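Local atomic coordinates of DNA alpha-glucosyltransferase (Enterobacteria phage T4, PDB entry 1XV5), a protein that belongs to the GT-B clan of glycosyltransferases, folds into two Rossmann-like domains, and holds uridine-5'-diphosphate in this model. Residues 82-87 with 126-131; 107-112 with 134-139; 140-145 with 301-306; 198-203 with 226-231; 213-218 with 290-295. All blocks are in the same frame, centred on the assembly; numbering follows the deposited sequence.

Overall arrangement
Interactions 1 and 2 lie in the first of two parallel seven-stranded sheets with their flanking helices, interactions 4 and 5 in the second, and interaction 3 joins the two halves of this GT-B fold. Along the chain, interactions 1 and 2 interleave and close before residue 140; interactions 4 and 5 also interleave, and both fall between the two segments of interaction 3. The centres of 1 and 2 are about 14 Å apart, those of 4 and 5 about 10 Å, and those of 2 and 4 about 44 Å. Interaction 3 thus bridges the two domains near the uridine-5'-diphosphate, about 7 Å from the His141 side chain, while the other contacts each lie within one domain.

Interaction 1 of 5, residues 82-87 with 126-131; sequences NSVPAT and LGLEET
Leu126 lays the end of its side chain over the backbone of Ala86 and Thr87, with CD1 3.3 Å from Ala86 O. With CG opposite the carbonyl carbon (chi1 -73°), the Leu126 side chain crosses that of Thr87 at about a right angle, Thr87 CG2 lying 4.0 Å from Leu126 CG. The backbone of the same leucine makes the one hydrogen bond between the segments: Leu126 N donates to Pro85 O at 2.9 Å. The donor sits almost in line with the carbonyl, but the bond is bent at the hydrogen to 141°. Leu126 therefore meets residues 85-87 through both main chain and side chain.

Val84 carries much of the rest of the contact, and its two methyls divide the work. Val84 CG2 rests 3.5 Å from Leu126 O, while Val84 CG1 turns to the first turn of helix 128-134, 3.5 Å from Thr131 OG1 and 4.2 Å from Leu128 CD1. The hydroxyl beside this methyl is folded back onto its own helix: Thr131 OG1 donates to Gly127 O at 2.6 Å. Thr131 N reaches the same oxygen from the other face of its plane, so Gly127, the N-cap residue, has its carbonyl gripped twice. Thr131 OG1 also bonds Tyr97 OH.

The contact joins the loop leaving the C-terminal end of strand 78-83 to the start of helix 128-134. Helix 91-103 packs against both segments, Tyr97 touching Val84 and Pro85 and Ile94 touching Leu126, while Thr131 leans on Val112 of the neighbouring strand 109-114.

Interaction 2 of 5, residues 107-112 with 134-139; sequences SIRVVV and RADVIF
The Arg134 chain leaves its backbone with CG opposite N (chi1 172°) and bends at the next bond (chi2 63°), which carries the guanidinium back over Val110 and to the carbonyl of Ile108. NH1 of Arg134 donates to Ile108 O at 3.0 Å, near the guanidinium plane, while Val110 CG2 covers one face, off centre, 3.4 Å from Arg134 NH2. Arg134 NH2 also forms a salt bridge of 3.1 Å to Asp136 OD1, which it meets from above the carboxylate plane. That same oxygen uses its anti lone pair to accept from Val110 N at 2.9 Å, so OD1 of Asp136 is held by two donors, which limits the turning of the carboxylate.

Val110 O is shared in turn, receiving Asp136 N at 2.7 Å and Val137 N at a longer 3.3 Å. Farther on, Val112 N binds Val137 O and Phe139 N binds Val112 O, in parallel register. Val112 CG2 presses tightly on Ala135 CB at 3.3 Å. On the face bearing Val111 and Val137, Val111 CG1 meets the edge of the Phe139 ring, 3.8 Å from CE1 of Phe139, and helix 388-399 covers Val111 and Phe139.

The strand segments 109-112 and 137-139 run at 12° to each other. With helix 128-134 leading into the second strand, they form neighbouring strands of the parallel sheet in a Rossmann-like domain, as in GT-B proteins.

Interaction 3 of 5, residues 140-145 with 301-306; sequences SHSDNG and YLQRSL
His141 and Ser305 meet across the interface between the two Rossmann-like halves of the GT-B fold, where the loop after strand 137-140 faces the loop before helix 308-316. Both side chains start out opposite their carbonyl carbons, His141 CG at chi1 -76° and Ser305 OG at -55°, which brings the hydroxyl to the ND1 edge of the imidazole, in the ring plane; His141 ND1 and Ser305 OG share a hydrogen bond of 3.0 Å. The second ring nitrogen, NE2, bonds a glycerol that probably comes from the crystallisation liquor.

Gln303 reaches out with CG opposite its backbone N (chi1 -166°) and an extended chain, which delivers the amide to the start of the 142-145 turn. Its OE1 accepts from Asp143 N at 2.7 Å in a nearly straight bond. The amide stands steeply to the Asp143 carboxylate, and Gln303 NE2 gives Asp143 OD2 only a weak bond. Ser142 OG accepts from Asn144 N, 3.1 Å away, closing an ST turn inside the type I beta turn, and also bonds Lys300 O.

Water bridges the segments too: one molecule joins main chain, donating to His141 O and accepting from Gln303 N and Ser305 N; another joins side chains, donating to Ser142 OG and Gln303 OE1, each at 3.1 Å.

Interaction 4 of 5, residues 198-203 with 226-231; sequences NINRWI and AGKSTV
Strand segments 199-203 and 229-231 run parallel, their axes 4.7 Å apart at closest and 20° askew, and Ser229 N to Asn198 O, Asn200 N to Ser229 O, Val231 N to Asn200 O and Trp202 N to Val231 O form an unbroken ladder of hydrogen bonds of 2.8 to 2.9 Å.

At the entry to the ladder, Lys228 bends at its second torsion (chi2 -64°) and crosses Asn198 at about a right angle, so that Lys228 NZ donates to Asn198 OD1 at 2.9 Å, tilted out of the amide plane. Gly227, just before it, closes helix 212-223 with a Schellman motif. That helix links the two strands as the connection of a beta-alpha-beta unit, and it packs on the face carrying Asn200 and Thr230, with Leu223 touching both.

The other face bears Ile199, Arg201, Ser229 and Val231. Arg201 and Val231 lie alongside each other, pointing the same way; Val231 CB sits over a face of the guanidinium, and Val231 CG1 is 3.4 Å from Arg201 NH1. The guanidinium is held by a salt bridge to Glu233 and by Ser288 OG. Ile199 CD1 packs 3.9 Å from Ser229 CB, while Ser229 OG turns to Leu264 O.

Interaction 5 of 5, residues 213-218 with 290-295; sequences YQMFDF and FGYQLS
Met215 and Tyr292 make a Met-aromatic contact, the sulfur and the terminal methyl of the methionine both lying over one face of the tyrosine ring. The methyl is the better centred: Met215 CE stands 3.5 Å from the centroid of the Tyr292 ring, only 8° off the normal, a CH-pi contact. The sulfur lies toward the rim, with Met215 SD 3.4 Å from Tyr292 CD1. A bend at chi2 of 66° turns the thioether of Met215 from the helix onto this face, where the two side chains cross at about a right angle.

This packing lays helix 212-223 on strand 288-293, which neighbours strand 199-203 in the parallel sheet of the second Rossmann-like domain. Trp202 of that strand touches both Met215 and Tyr292.

Between the aromatic rings the approach is edge to edge: Phe218 CE2 comes 3.5 Å from Tyr292 OH, which lies in the plane of the phenylalanine ring, and 3.8 Å from Tyr292 CE1. Phe218 has a further ring partner, edge-to-face, in Phe349.

Leu294 adds plain van der Waals packing: its CD1 lies against the helix backbone, 3.9 Å from Met215 N, and touches Gln214 CB at 4.1 Å. Just after Leu294, Ser295 N donates to Gln293 OE1 at 2.9 Å, a bond within segment 290-295.

Interaction 1 of 5, residues 82-87 with 126-131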
# COMPACT_ATOMS: atom_id res chain seq x y z
N ASN A 82 8.32 -4.16 10.26
CA ASN A 82 7.65 -3.35 9.25
C ASN A 82 7.10 -2.02 9.74
O ASN A 82 6.68 -1.19 8.93
CB ASN A 82 6.55 -4.16 8.57
CG ASN A 82 7.10 -5.24 7.66
OD1 ASN A 82 8.06 -5.01 6.92
ND2 ASN A 82 6.50 -6.42 7.71
N SER A 83 7.10 -1.80 11.05
CA SER A 83 6.62 -0.55 11.60
C SER A 83 7.09 -0.39 13.04
O SER A 83 7.39 -1.38 13.71
CB SER A 83 5.09 -0.47 11.55
OG SER A 83 4.48 -1.48 12.33
N VAL A 84 7.17 0.85 13.51
CA VAL A 84 7.60 1.14 14.87
C VAL A 84 6.51 1.93 15.59
O VAL A 84 5.60 2.45 14.96
CB VAL A 84 8.93 1.95 14.87
CG1 VAL A 84 10.00 1.19 14.09
CG2 VAL A 84 8.70 3.33 14.27
N PRO A 85 6.59 2.03 16.93
CA PRO A 85 5.59 2.76 17.71
C PRO A 85 5.33 4.19 17.23
O PRO A 85 6.25 4.88 16.78
CB PRO A 85 6.16 2.73 19.12
CG PRO A 85 6.90 1.42 19.15
CD PRO A 85 7.61 1.44 17.82
N ALA A 86 4.08 4.63 17.32
CA ALA A 86 3.69 5.97 16.91
C ALA A 86 4.03 6.97 18.02
O ALA A 86 4.19 6.59 19.18
CB ALA A 86 2.20 6.02 16.61
N THR A 87 4.13 8.24 17.65
CA THR A 87 4.47 9.29 18.61
C THR A 87 3.44 9.50 19.73
O THR A 87 3.69 10.24 20.68
CB THR A 87 4.67 10.64 17.90
OG1 THR A 87 3.51 10.95 17.12
CG2 THR A 87 5.89 10.59 17.00
N LEU A 126 8.53 6.66 16.53
CA LEU A 126 9.37 6.72 17.72
C LEU A 126 10.27 5.50 17.68
O LEU A 126 9.81 4.39 17.41
CB LEU A 126 8.52 6.69 19.00
CG LEU A 126 7.73 7.94 19.37
CD1 LEU A 126 6.95 7.69 20.65
CD2 LEU A 126 8.68 9.12 19.56
N GLY A 127 11.56 5.70 17.94
CA GLY A 127 12.50 4.59 17.94
C GLY A 127 12.91 4.09 16.57
O GLY A 127 13.47 3.00 16.46
N LEU A 128 12.66 4.87 15.53
CA LEU A 128 13.04 4.45 14.18
C LEU A 128 14.56 4.43 14.04
O LEU A 128 15.12 3.54 13.40
CB LEU A 128 12.44 5.38 13.13
CG LEU A 128 12.72 4.99 11.68
CD1 LEU A 128 12.24 3.56 11.43
CD2 LEU A 128 12.02 5.96 10.74
N GLU A 129 15.23 5.41 14.64
CA GLU A 129 16.68 5.49 14.56
C GLU A 129 17.32 4.25 15.19
O GLU A 129 18.22 3.65 14.62
CB GLU A 129 17.20 6.74 15.27
CG GLU A 129 18.72 6.88 15.22
CD GLU A 129 19.25 8.13 15.89
OE1 GLU A 129 20.48 8.35 15.84
OE2 GLU A 129 18.45 8.90 16.46
N GLU A 130 16.83 3.88 16.37
CA GLU A 130 17.36 2.71 17.07
C GLU A 130 17.09 1.44 16.28
O GLU A 130 17.89 0.51 16.28
CB GLU A 130 16.74 2.60 18.47
CG GLU A 130 17.20 3.67 19.44
CD GLU A 130 16.35 4.92 19.42
OE1 GLU A 130 15.79 5.26 18.35
OE2 GLU A 130 16.25 5.58 20.47
N THR A 131 15.96 1.43 15.59
CA THR A 131 15.57 0.28 14.79
C THR A 131 16.53 0.15 13.61
O THR A 131 17.01 -0.94 13.29
CB THR A 131 14.14 0.45 14.26
OG1 THR A 131 13.24 0.62 15.36
CG2 THR A 131 13.71 -0.78 13.45

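Interaction 2 of 5, residues 107-112 with 134-139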
# COMPACT_ATOMS: atom_id res chain seq x y z
N SER A 107 22.56 -12.92 17.10
CA SER A 107 22.64 -13.80 15.94
C SER A 107 21.45 -13.66 15.00
O SER A 107 21.53 -14.06 13.84
CB SER A 107 22.77 -15.25 16.39
OG SER A 107 21.60 -15.68 17.06
N ILE A 108 20.35 -13.11 15.49
CA ILE A 108 19.16 -12.93 14.67
C ILE A 108 19.37 -11.83 13.64
O ILE A 108 19.85 -10.74 13.98
CB ILE A 108 17.93 -12.61 15.55
CG1 ILE A 108 17.53 -13.85 16.35
CG2 ILE A 108 16.77 -12.13 14.68
CD1 ILE A 108 16.39 -13.63 17.33
N ARG A 109 19.01 -12.10 12.39
CA ARG A 109 19.16 -11.11 11.34
C ARG A 109 17.93 -10.22 11.32
O ARG A 109 16.83 -10.66 10.98
CB ARG A 109 19.34 -11.79 9.98
CG ARG A 109 19.59 -10.81 8.84
CD ARG A 109 20.17 -11.50 7.61
NE ARG A 109 21.49 -12.06 7.88
CZ ARG A 109 22.29 -12.60 6.96
NH1 ARG A 109 21.90 -12.65 5.69
NH2 ARG A 109 23.47 -13.10 7.31
N VAL A 110 18.12 -8.96 11.69
CA VAL A 110 17.02 -8.01 11.73
C VAL A 110 16.87 -7.26 10.41
O VAL A 110 17.79 -6.59 9.95
CB VAL A 110 17.21 -6.99 12.87
CG1 VAL A 110 16.11 -5.95 12.83
CG2 VAL A 110 17.22 -7.72 14.20
N VAL A 111 15.69 -7.38 9.81
CA VAL A 111 15.40 -6.72 8.55
C VAL A 111 14.40 -5.60 8.78
O VAL A 111 13.33 -5.82 9.35
CB VAL A 111 14.81 -7.72 7.53
CG1 VAL A 111 14.58 -7.02 6.20
CG2 VAL A 111 15.76 -8.90 7.37
N VAL A 112 14.74 -4.39 8.35
CA VAL A 112 13.85 -3.27 8.53
C VAL A 112 13.35 -2.71 7.21
O VAL A 112 14.14 -2.36 6.33
CB VAL A 112 14.53 -2.13 9.31
CG1 VAL A 112 13.58 -0.95 9.43
CG2 VAL A 112 14.94 -2.63 10.69
N ARG A 134 20.05 -1.18 14.51
CA ARG A 134 20.12 -2.60 14.82
C ARG A 134 19.97 -3.45 13.56
O ARG A 134 20.44 -4.58 13.49
CB ARG A 134 19.03 -2.99 15.82
CG ARG A 134 18.92 -4.50 16.07
CD ARG A 134 20.19 -5.06 16.68
NE ARG A 134 20.14 -6.51 16.87
CZ ARG A 134 20.28 -7.41 15.89
NH1 ARG A 134 20.21 -8.70 16.17
NH2 ARG A 134 20.49 -7.01 14.64
N ALA A 135 19.30 -2.88 12.56
CA ALA A 135 19.05 -3.58 11.31
C ALA A 135 20.29 -4.08 10.59
O ALA A 135 21.31 -3.40 10.51
CB ALA A 135 18.25 -2.68 10.37
N ASP A 136 20.19 -5.30 10.07
CA ASP A 136 21.28 -5.91 9.31
C ASP A 136 20.97 -5.69 7.84
O ASP A 136 21.85 -5.77 6.98
CB ASP A 136 21.36 -7.41 9.61
CG ASP A 136 21.74 -7.69 11.04
OD1 ASP A 136 20.87 -8.15 11.81
OD2 ASP A 136 22.91 -7.45 11.41
N VAL A 137 19.70 -5.42 7.55
CA VAL A 137 19.22 -5.17 6.20
C VAL A 137 18.14 -4.10 6.26
O VAL A 137 17.22 -4.19 7.08
CB VAL A 137 18.61 -6.45 5.57
CG1 VAL A 137 18.19 -6.17 4.13
CG2 VAL A 137 19.61 -7.60 5.63
N ILE A 138 18.24 -3.10 5.40
CA ILE A 138 17.27 -2.01 5.37
C ILE A 138 16.70 -1.82 3.97
O ILE A 138 17.45 -1.83 2.99
CB ILE A 138 17.93 -0.68 5.79
CG1 ILE A 138 18.57 -0.84 7.17
CG2 ILE A 138 16.89 0.44 5.81
CD1 ILE A 138 19.45 0.34 7.56
N PHE A 139 15.38 -1.66 3.88
CA PHE A 139 14.69 -1.46 2.60
C PHE A 139 13.85 -0.18 2.60
O PHE A 139 13.30 0.21 3.64
CB PHE A 139 13.72 -2.60 2.30
CG PHE A 139 14.36 -3.91 1.94
CD1 PHE A 139 14.47 -4.92 2.89
CD2 PHE A 139 14.78 -4.17 0.64
CE1 PHE A 139 14.98 -6.18 2.55
CE2 PHE A 139 15.29 -5.42 0.29
CZ PHE A 139 15.39 -6.42 1.24

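Interaction 3 of 5, residues 140-145 with 301-306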
# COMPACT_ATOMS: atom_id res chain seq x y z
N SER A 140 13.75 0.46 1.44
CA SER A 140 12.93 1.67 1.29
C SER A 140 12.33 1.66 -0.12
O SER A 140 12.81 0.95 -1.00
CB SER A 140 13.75 2.94 1.49
OG SER A 140 14.53 3.24 0.35
N HIS A 141 11.30 2.47 -0.33
CA HIS A 141 10.63 2.55 -1.63
C HIS A 141 11.40 3.34 -2.68
O HIS A 141 11.13 3.22 -3.88
CB HIS A 141 9.24 3.17 -1.48
CG HIS A 141 8.21 2.26 -0.90
ND1 HIS A 141 7.78 1.12 -1.54
CD2 HIS A 141 7.49 2.34 0.24
CE1 HIS A 141 6.84 0.54 -0.82
NE2 HIS A 141 6.65 1.26 0.27
N SER A 142 12.35 4.17 -2.26
CA SER A 142 13.09 4.98 -3.22
C SER A 142 14.47 5.44 -2.75
O SER A 142 14.65 5.82 -1.60
CB SER A 142 12.25 6.21 -3.59
OG SER A 142 12.96 7.08 -4.46
N ASP A 143 15.43 5.40 -3.67
CA ASP A 143 16.79 5.83 -3.35
C ASP A 143 16.80 7.34 -3.08
O ASP A 143 17.67 7.84 -2.38
CB ASP A 143 17.75 5.54 -4.52
CG ASP A 143 17.88 4.05 -4.82
OD1 ASP A 143 17.80 3.23 -3.88
OD2 ASP A 143 18.09 3.70 -6.00
N ASN A 144 15.81 8.04 -3.64
CA ASN A 144 15.73 9.50 -3.47
C ASN A 144 14.63 9.96 -2.52
O ASN A 144 14.33 11.16 -2.45
CB ASN A 144 15.53 10.16 -4.84
CG ASN A 144 16.72 9.96 -5.75
OD1 ASN A 144 17.83 10.39 -5.44
ND2 ASN A 144 16.50 9.30 -6.88
N GLY A 145 14.04 9.03 -1.78
CA GLY A 145 12.99 9.39 -0.85
C GLY A 145 13.51 10.12 0.38
O GLY A 145 14.72 10.23 0.58
N TYR A 301 9.81 10.13 -4.53
CA TYR A 301 9.33 8.95 -3.80
C TYR A 301 9.07 7.75 -4.69
O TYR A 301 8.78 6.66 -4.19
CB TYR A 301 8.03 9.28 -3.06
CG TYR A 301 8.13 10.47 -2.13
CD1 TYR A 301 8.94 10.42 -0.99
CD2 TYR A 301 7.42 11.64 -2.38
CE1 TYR A 301 9.05 11.52 -0.14
CE2 TYR A 301 7.52 12.75 -1.54
CZ TYR A 301 8.34 12.68 -0.42
OH TYR A 301 8.47 13.78 0.41
N LEU A 302 9.16 7.94 -6.00
CA LEU A 302 8.87 6.86 -6.93
C LEU A 302 10.06 6.24 -7.64
O LEU A 302 10.84 6.93 -8.29
CB LEU A 302 7.87 7.37 -7.98
CG LEU A 302 6.54 7.89 -7.42
CD1 LEU A 302 5.75 8.61 -8.50
CD2 LEU A 302 5.73 6.73 -6.85
N GLN A 303 10.19 4.91 -7.53
CA GLN A 303 11.26 4.18 -8.19
C GLN A 303 10.63 3.02 -8.97
O GLN A 303 10.50 3.11 -10.19
CB GLN A 303 12.28 3.66 -7.16
CG GLN A 303 13.58 3.17 -7.80
CD GLN A 303 14.76 3.18 -6.83
OE1 GLN A 303 14.92 4.13 -6.05
NE2 GLN A 303 15.60 2.15 -6.89
N ARG A 304 10.21 1.97 -8.27
CA ARG A 304 9.57 0.81 -8.92
C ARG A 304 8.26 0.43 -8.23
O ARG A 304 7.50 -0.37 -8.74
CB ARG A 304 10.47 -0.43 -8.88
CG ARG A 304 11.76 -0.37 -9.69
CD ARG A 304 12.52 -1.70 -9.55
NE ARG A 304 12.88 -1.97 -8.16
CZ ARG A 304 13.26 -3.16 -7.70
NH1 ARG A 304 13.57 -3.32 -6.41
NH2 ARG A 304 13.32 -4.21 -8.51
N SER A 305 8.00 1.01 -7.06
CA SER A 305 6.82 0.63 -6.30
C SER A 305 5.45 1.18 -6.66
O SER A 305 5.21 2.39 -6.57
CB SER A 305 7.06 0.91 -4.82
OG SER A 305 8.24 0.27 -4.35
N LEU A 306 4.55 0.29 -7.07
CA LEU A 306 3.17 0.68 -7.30
C LEU A 306 2.63 0.38 -5.91
O LEU A 306 3.32 -0.24 -5.09
CB LEU A 306 2.47 -0.21 -8.33
CG LEU A 306 2.63 0.20 -9.80
CD1 LEU A 306 1.97 -0.85 -10.68
CD2 LEU A 306 2.00 1.58 -10.02
O HOH W 1 10.62 0.73 -5.65
O HOH W 2 8.99 3.30 -5.59
O HOH W 3 14.87 7.09 -6.84

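Interaction 4 of 5, residues 198-203 with 226-231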
# COMPACT_ATOMS: atom_id res chain seq x y z
N ASN A 198 -20.83 1.08 -16.39
CA ASN A 198 -21.08 2.45 -15.97
C ASN A 198 -20.60 2.79 -14.57
O ASN A 198 -20.71 3.94 -14.13
CB ASN A 198 -22.57 2.78 -16.09
CG ASN A 198 -23.07 2.67 -17.52
OD1 ASN A 198 -22.33 2.91 -18.47
ND2 ASN A 198 -24.34 2.32 -17.67
N ILE A 199 -20.04 1.81 -13.87
CA ILE A 199 -19.54 2.04 -12.52
C ILE A 199 -18.05 2.38 -12.54
O ILE A 199 -17.25 1.64 -13.12
CB ILE A 199 -19.73 0.80 -11.61
CG1 ILE A 199 -21.20 0.37 -11.61
CG2 ILE A 199 -19.25 1.11 -10.20
CD1 ILE A 199 -22.18 1.46 -11.20
N ASN A 200 -17.71 3.50 -11.92
CA ASN A 200 -16.33 3.96 -11.84
C ASN A 200 -16.01 3.97 -10.35
O ASN A 200 -16.55 4.77 -9.60
CB ASN A 200 -16.21 5.35 -12.45
CG ASN A 200 -16.66 5.38 -13.90
OD1 ASN A 200 -17.85 5.54 -14.20
ND2 ASN A 200 -15.72 5.19 -14.81
N ARG A 201 -15.13 3.06 -9.94
CA ARG A 201 -14.80 2.92 -8.53
C ARG A 201 -13.36 3.27 -8.17
O ARG A 201 -12.41 2.65 -8.64
CB ARG A 201 -15.12 1.47 -8.11
CG ARG A 201 -15.12 1.18 -6.61
CD ARG A 201 -15.46 -0.29 -6.36
NE ARG A 201 -16.75 -0.67 -6.95
CZ ARG A 201 -17.94 -0.51 -6.37
NH1 ARG A 201 -18.02 0.01 -5.15
NH2 ARG A 201 -19.05 -0.84 -7.01
N TRP A 202 -13.23 4.28 -7.31
CA TRP A 202 -11.94 4.76 -6.83
C TRP A 202 -11.72 4.13 -5.45
O TRP A 202 -12.67 4.01 -4.67
CB TRP A 202 -12.00 6.28 -6.68
CG TRP A 202 -10.75 6.95 -6.18
CD1 TRP A 202 -9.78 7.55 -6.94
CD2 TRP A 202 -10.35 7.13 -4.81
NE1 TRP A 202 -8.80 8.09 -6.13
CE2 TRP A 202 -9.14 7.85 -4.82
CE3 TRP A 202 -10.92 6.75 -3.58
CZ2 TRP A 202 -8.47 8.20 -3.64
CZ3 TRP A 202 -10.25 7.11 -2.41
CH2 TRP A 202 -9.04 7.82 -2.44
N ILE A 203 -10.49 3.71 -5.15
CA ILE A 203 -10.18 3.14 -3.84
C ILE A 203 -8.93 3.78 -3.25
O ILE A 203 -7.99 4.11 -3.98
CB ILE A 203 -9.96 1.60 -3.89
CG1 ILE A 203 -8.95 1.24 -4.98
CG2 ILE A 203 -11.30 0.89 -4.11
CD1 ILE A 203 -8.49 -0.23 -4.94
N ALA A 226 -22.18 12.24 -18.47
CA ALA A 226 -22.34 11.13 -19.40
C ALA A 226 -23.28 10.05 -18.89
O ALA A 226 -23.50 9.04 -19.56
CB ALA A 226 -20.97 10.53 -19.73
N GLY A 227 -23.83 10.25 -17.70
CA GLY A 227 -24.75 9.28 -17.13
C GLY A 227 -24.08 8.13 -16.40
O GLY A 227 -24.72 7.11 -16.11
N LYS A 228 -22.80 8.29 -16.10
CA LYS A 228 -22.04 7.26 -15.40
C LYS A 228 -22.13 7.45 -13.89
O LYS A 228 -22.57 8.50 -13.41
CB LYS A 228 -20.58 7.30 -15.83
CG LYS A 228 -20.37 7.34 -17.33
CD LYS A 228 -20.89 6.09 -18.01
CE LYS A 228 -20.61 6.13 -19.51
NZ LYS A 228 -20.97 4.84 -20.17
N SER A 229 -21.70 6.44 -13.14
CA SER A 229 -21.73 6.50 -11.69
C SER A 229 -20.34 6.41 -11.09
O SER A 229 -19.47 5.72 -11.62
CB SER A 229 -22.58 5.36 -11.13
OG SER A 229 -23.89 5.39 -11.66
N THR A 230 -20.14 7.10 -9.98
CA THR A 230 -18.85 7.08 -9.30
C THR A 230 -18.99 6.70 -7.84
O THR A 230 -19.86 7.21 -7.13
CB THR A 230 -18.15 8.45 -9.38
OG1 THR A 230 -17.77 8.71 -10.74
CG2 THR A 230 -16.91 8.47 -8.50
N VAL A 231 -18.14 5.78 -7.42
CA VAL A 231 -18.09 5.31 -6.05
C VAL A 231 -16.64 5.47 -5.61
O VAL A 231 -15.72 5.22 -6.38
CB VAL A 231 -18.47 3.81 -5.94
CG1 VAL A 231 -18.28 3.33 -4.50
CG2 VAL A 231 -19.92 3.61 -6.37

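Interaction 5 of 5, residues 213-218 with 290-295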
# COMPACT_ATOMS: atom_id res chain seq x y z
N TYR A 213 -9.47 14.28 -4.92
CA TYR A 213 -10.04 15.50 -5.48
C TYR A 213 -10.14 15.40 -6.99
O TYR A 213 -11.08 15.91 -7.60
CB TYR A 213 -9.20 16.73 -5.12
CG TYR A 213 -9.46 17.26 -3.73
CD1 TYR A 213 -8.45 17.30 -2.78
CD2 TYR A 213 -10.73 17.72 -3.37
CE1 TYR A 213 -8.69 17.78 -1.49
CE2 TYR A 213 -10.98 18.19 -2.09
CZ TYR A 213 -9.96 18.23 -1.15
OH TYR A 213 -10.21 18.70 0.12
N GLN A 214 -9.16 14.73 -7.59
CA GLN A 214 -9.15 14.56 -9.04
C GLN A 214 -10.29 13.64 -9.49
O GLN A 214 -10.81 13.78 -10.60
CB GLN A 214 -7.79 14.03 -9.49
CG GLN A 214 -6.68 15.10 -9.47
CD GLN A 214 -6.32 15.59 -8.07
OE1 GLN A 214 -6.00 16.76 -7.88
NE2 GLN A 214 -6.37 14.69 -7.09
N MET A 215 -10.69 12.72 -8.62
CA MET A 215 -11.79 11.82 -8.95
C MET A 215 -13.10 12.61 -8.92
O MET A 215 -13.95 12.47 -9.80
CB MET A 215 -11.85 10.66 -7.95
CG MET A 215 -12.78 9.53 -8.37
SD MET A 215 -12.21 8.67 -9.86
CE MET A 215 -13.73 7.88 -10.40
N PHE A 216 -13.27 13.45 -7.90
CA PHE A 216 -14.47 14.28 -7.79
C PHE A 216 -14.57 15.16 -9.03
O PHE A 216 -15.65 15.34 -9.60
CB PHE A 216 -14.40 15.19 -6.56
CG PHE A 216 -14.70 14.50 -5.26
CD1 PHE A 216 -15.91 13.86 -5.05
CD2 PHE A 216 -13.78 14.53 -4.21
CE1 PHE A 216 -16.21 13.25 -3.83
CE2 PHE A 216 -14.06 13.94 -2.99
CZ PHE A 216 -15.28 13.30 -2.80
N ASP A 217 -13.43 15.70 -9.45
CA ASP A 217 -13.36 16.58 -10.61
C ASP A 217 -13.74 15.83 -11.87
O ASP A 217 -14.53 16.32 -12.69
CB ASP A 217 -11.93 17.14 -10.74
CG ASP A 217 -11.85 18.33 -11.69
OD1 ASP A 217 -10.82 18.47 -12.38
OD2 ASP A 217 -12.80 19.13 -11.72
N PHE A 218 -13.19 14.63 -12.04
CA PHE A 218 -13.49 13.82 -13.22
C PHE A 218 -14.96 13.43 -13.26
O PHE A 218 -15.56 13.37 -14.33
CB PHE A 218 -12.61 12.56 -13.23
CG PHE A 218 -12.63 11.82 -14.55
CD1 PHE A 218 -12.30 12.47 -15.74
CD2 PHE A 218 -12.95 10.47 -14.59
CE1 PHE A 218 -12.28 11.78 -16.95
CE2 PHE A 218 -12.93 9.77 -15.80
CZ PHE A 218 -12.60 10.42 -16.98
N PHE A 290 -14.64 0.36 -14.42
CA PHE A 290 -13.34 0.99 -14.30
C PHE A 290 -12.95 1.30 -12.87
O PHE A 290 -13.76 1.80 -12.09
CB PHE A 290 -13.32 2.27 -15.15
CG PHE A 290 -13.69 2.03 -16.58
CD1 PHE A 290 -15.03 1.97 -16.97
CD2 PHE A 290 -12.70 1.76 -17.52
CE1 PHE A 290 -15.37 1.62 -18.28
CE2 PHE A 290 -13.04 1.40 -18.83
CZ PHE A 290 -14.38 1.33 -19.20
N GLY A 291 -11.71 0.96 -12.54
CA GLY A 291 -11.17 1.19 -11.21
C GLY A 291 -10.18 2.33 -11.29
O GLY A 291 -9.40 2.43 -12.25
N TYR A 292 -10.18 3.19 -10.28
CA TYR A 292 -9.29 4.34 -10.25
C TYR A 292 -8.34 4.36 -9.07
O TYR A 292 -8.73 4.12 -7.94
CB TYR A 292 -10.12 5.62 -10.23
CG TYR A 292 -10.98 5.83 -11.45
CD1 TYR A 292 -10.72 6.87 -12.34
CD2 TYR A 292 -12.06 4.99 -11.71
CE1 TYR A 292 -11.51 7.07 -13.48
CE2 TYR A 292 -12.86 5.18 -12.84
CZ TYR A 292 -12.58 6.22 -13.72
OH TYR A 292 -13.36 6.40 -14.84
N GLN A 293 -7.08 4.65 -9.37
CA GLN A 293 -6.05 4.75 -8.35
C GLN A 293 -5.26 5.94 -8.86
O GLN A 293 -4.46 5.82 -9.79
CB GLN A 293 -5.19 3.49 -8.32
CG GLN A 293 -4.59 3.20 -6.95
CD GLN A 293 -3.43 4.12 -6.62
OE1 GLN A 293 -3.25 5.18 -7.22
NE2 GLN A 293 -2.63 3.72 -5.64
N LEU A 294 -5.52 7.11 -8.28
CA LEU A 294 -4.90 8.33 -8.75
C LEU A 294 -3.79 8.91 -7.88
O LEU A 294 -3.62 10.13 -7.81
CB LEU A 294 -5.99 9.38 -8.98
CG LEU A 294 -7.14 8.90 -9.87
CD1 LEU A 294 -8.22 9.98 -9.95
CD2 LEU A 294 -6.62 8.54 -11.26
N SER A 295 -3.02 8.04 -7.23
CA SER A 295 -1.92 8.52 -6.40
C SER A 295 -0.95 9.30 -7.28
O SER A 295 -0.64 8.90 -8.40
CB SER A 295 -1.21 7.35 -5.72
OG SER A 295 -2.02 6.83 -4.68